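Local atomic coordinates of formiminoglutamase (Trypanosoma cruzi, PDB entry 4MYK), a protein that hydrolyses N-formimino-L-glutamate and is a manganese-dependent, arginase-like member of the arginase family. Residues F233-D238 with D263-A268. The protein carries 1 engineered substitution. Numbering follows the deposited sequence.
With MN (manganese (II) ion), chain C.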
loop_
_atom_site.group_PDB
_atom_site.type_symbol
_atom_site.label_atom_id
_atom_site.label_comp_id
_atom_site.label_asym_id
_atom_site.label_seq_id
_atom_site.Cartn_x
_atom_site.Cartn_y
_atom_site.Cartn_z
ATOM N N PHE A 233 19.914 17.182 5.372
ATOM C CA PHE A 233 18.948 16.086 5.297
ATOM C C PHE A 233 18.169 16.198 3.992
ATOM O O PHE A 233 17.229 16.981 3.885
ATOM C CB PHE A 233 18.015 16.105 6.515
ATOM C CG PHE A 233 17.117 14.891 6.627
ATOM C CD1 PHE A 233 17.649 13.602 6.612
ATOM C CD2 PHE A 233 15.738 15.038 6.773
ATOM C CE1 PHE A 233 16.811 12.488 6.717
ATOM C CE2 PHE A 233 14.914 13.930 6.885
ATOM C CZ PHE A 233 15.451 12.660 6.857
ATOM N N SER A 234 18.593 15.416 3.001
ATOM C CA SER A 234 18.052 15.484 1.642
ATOM C C SER A 234 17.113 14.308 1.389
ATOM O O SER A 234 17.547 13.151 1.343
ATOM C CB SER A 234 19.189 15.477 0.611
ATOM O OG SER A 234 18.717 15.757 -0.698
ATOM N N PHE A 235 15.831 14.603 1.226
ATOM C CA PHE A 235 14.824 13.548 1.151
ATOM C C PHE A 235 14.135 13.452 -0.199
ATOM O O PHE A 235 13.137 14.131 -0.425
ATOM C CB PHE A 235 13.756 13.752 2.223
ATOM C CG PHE A 235 13.131 12.470 2.700
ATOM C CD1 PHE A 235 12.706 11.514 1.797
ATOM C CD2 PHE A 235 12.985 12.213 4.060
ATOM C CE1 PHE A 235 12.134 10.339 2.234
ATOM C CE2 PHE A 235 12.404 11.030 4.502
ATOM C CZ PHE A 235 11.985 10.098 3.591
ATOM N N ASP A 236 14.649 12.601 -1.085
ATOM C CA ASP A 236 13.964 12.320 -2.346
ATOM C C ASP A 236 12.743 11.476 -2.026
ATOM O O ASP A 236 12.878 10.390 -1.481
ATOM C CB ASP A 236 14.883 11.574 -3.312
ATOM C CG ASP A 236 14.227 11.299 -4.666
ATOM O OD1 ASP A 236 12.984 11.247 -4.766
ATOM O OD2 ASP A 236 14.972 11.141 -5.646
ATOM N N VAL A 237 11.552 11.976 -2.344
ATOM C CA VAL A 237 10.337 11.272 -1.946
ATOM C C VAL A 237 10.014 10.023 -2.797
ATOM O O VAL A 237 9.118 9.240 -2.448
ATOM C CB VAL A 237 9.118 12.226 -1.810
ATOM C CG1 VAL A 237 9.364 13.233 -0.706
ATOM C CG2 VAL A 237 8.823 12.929 -3.121
ATOM N N ASP A 238 10.755 9.827 -3.893
ATOM C CA ASP A 238 10.605 8.605 -4.683
ATOM C C ASP A 238 11.344 7.432 -4.026
ATOM O O ASP A 238 11.475 6.350 -4.610
ATOM C CB ASP A 238 10.999 8.814 -6.153
ATOM C CG ASP A 238 12.503 8.865 -6.376
ATOM O OD1 ASP A 238 13.275 8.399 -5.504
ATOM O OD2 ASP A 238 12.916 9.363 -7.451
ATOM N N ASP A 263 8.353 9.133 10.648
ATOM C CA ASP A 263 9.231 8.811 11.763
ATOM C C ASP A 263 10.662 9.298 11.536
ATOM O O ASP A 263 11.330 9.726 12.480
ATOM C CB ASP A 263 9.236 7.309 12.025
ATOM C CG ASP A 263 7.933 6.811 12.636
ATOM O OD1 ASP A 263 6.988 7.605 12.771
ATOM O OD2 ASP A 263 7.861 5.618 12.983
ATOM N N MET A 264 11.129 9.220 10.292
ATOM C CA MET A 264 12.481 9.670 9.953
ATOM C C MET A 264 12.592 11.185 9.961
ATOM O O MET A 264 13.610 11.741 10.368
ATOM C CB MET A 264 12.900 9.155 8.578
ATOM C CG MET A 264 13.120 7.659 8.487
ATOM S SD MET A 264 13.265 7.166 6.757
ATOM C CE MET A 264 14.721 8.085 6.260
ATOM N N CYS A 265 11.550 11.853 9.482
ATOM C CA CYS A 265 11.504 13.310 9.510
ATOM C C CYS A 265 11.458 13.859 10.945
ATOM O O CYS A 265 12.103 14.860 11.245
ATOM C CB CYS A 265 10.335 13.831 8.673
ATOM S SG CYS A 265 10.651 13.668 6.913
ATOM N N PHE A 266 10.715 13.184 11.821
ATOM C CA PHE A 266 10.697 13.547 13.233
ATOM C C PHE A 266 12.094 13.429 13.862
ATOM O O PHE A 266 12.528 14.320 14.594
ATOM C CB PHE A 266 9.700 12.689 14.001
ATOM C CG PHE A 266 9.440 13.174 15.411
ATOM C CD1 PHE A 266 10.278 12.810 16.454
ATOM C CD2 PHE A 266 8.357 13.994 15.688
ATOM C CE1 PHE A 266 10.035 13.259 17.749
ATOM C CE2 PHE A 266 8.111 14.442 16.976
ATOM C CZ PHE A 266 8.950 14.079 18.005
ATOM N N LEU A 267 12.793 12.332 13.583
ATOM C CA LEU A 267 14.147 12.152 14.105
ATOM C C LEU A 267 15.037 13.300 13.644
ATOM O O LEU A 267 15.684 13.949 14.459
ATOM C CB LEU A 267 14.737 10.795 13.673
ATOM C CG LEU A 267 16.189 10.443 14.046
ATOM C CD1 LEU A 267 16.386 10.372 15.551
ATOM C CD2 LEU A 267 16.598 9.123 13.393
ATOM N N ALA A 268 15.049 13.545 12.336
ATOM C CA ALA A 268 15.831 14.625 11.747
ATOM C C ALA A 268 15.557 15.954 12.450
ATOM O O ALA A 268 16.476 16.728 12.735
ATOM C CB ALA A 268 15.531 14.731 10.251
HETATM MN MN MN C . 15.136 9.127 -6.652
HETATM O O HOH W 1 16.433 10.261 -8.326
#
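Ala268 sets its CB over one face of the Phe233 ring, nearer the CD2-CE2 side, a close CH-pi contact in which CD2 and CE2 of Phe233 each lie 3.5 Å from Ala268 CB. With CG anti to the backbone N (chi1 -171°), the ring of Phe233 reaches off the strand to the helix, where Cys265 SG lies at its edge, near the ring plane. Phe235, two residues on, also turns its ring to the helix. Its CD2 is 4.0 Å from the same Cys265 SG, an oblique sulfur-aromatic contact, so one thiol sulfur touches both phenylalanines. The bend at chi3 of Met264 (62°) brings its methyl CE to 4.1 Å from Phe235 CE2, its chain running roughly perpendicular to that of Phe235. All five residues are buried, and their side chains meet through apolar and sulfur-aromatic contacts.

Beyond the strand the chain turns to manganese. Asp236 serves both manganese ions of the site; its OD2 binds the one that Asp238 chelates with both carboxylate oxygens. OD1 of Asp236 accepts a hydrogen bond from the backbone N of Asp238, 2.8 Å away, in an Asx turn. Asp146, His148 and a water are the other ligands of this ion.

Strand 231-236, helix 258-270 and strand 274-280 form a beta-alpha-beta crossover of the parallel sheet, the two segments running nearly antiparallel (165°). Strand 141-145 neighbours 231-236 on its other side, and Met298 of helix 290-306 packs against Phe235 and Cys265.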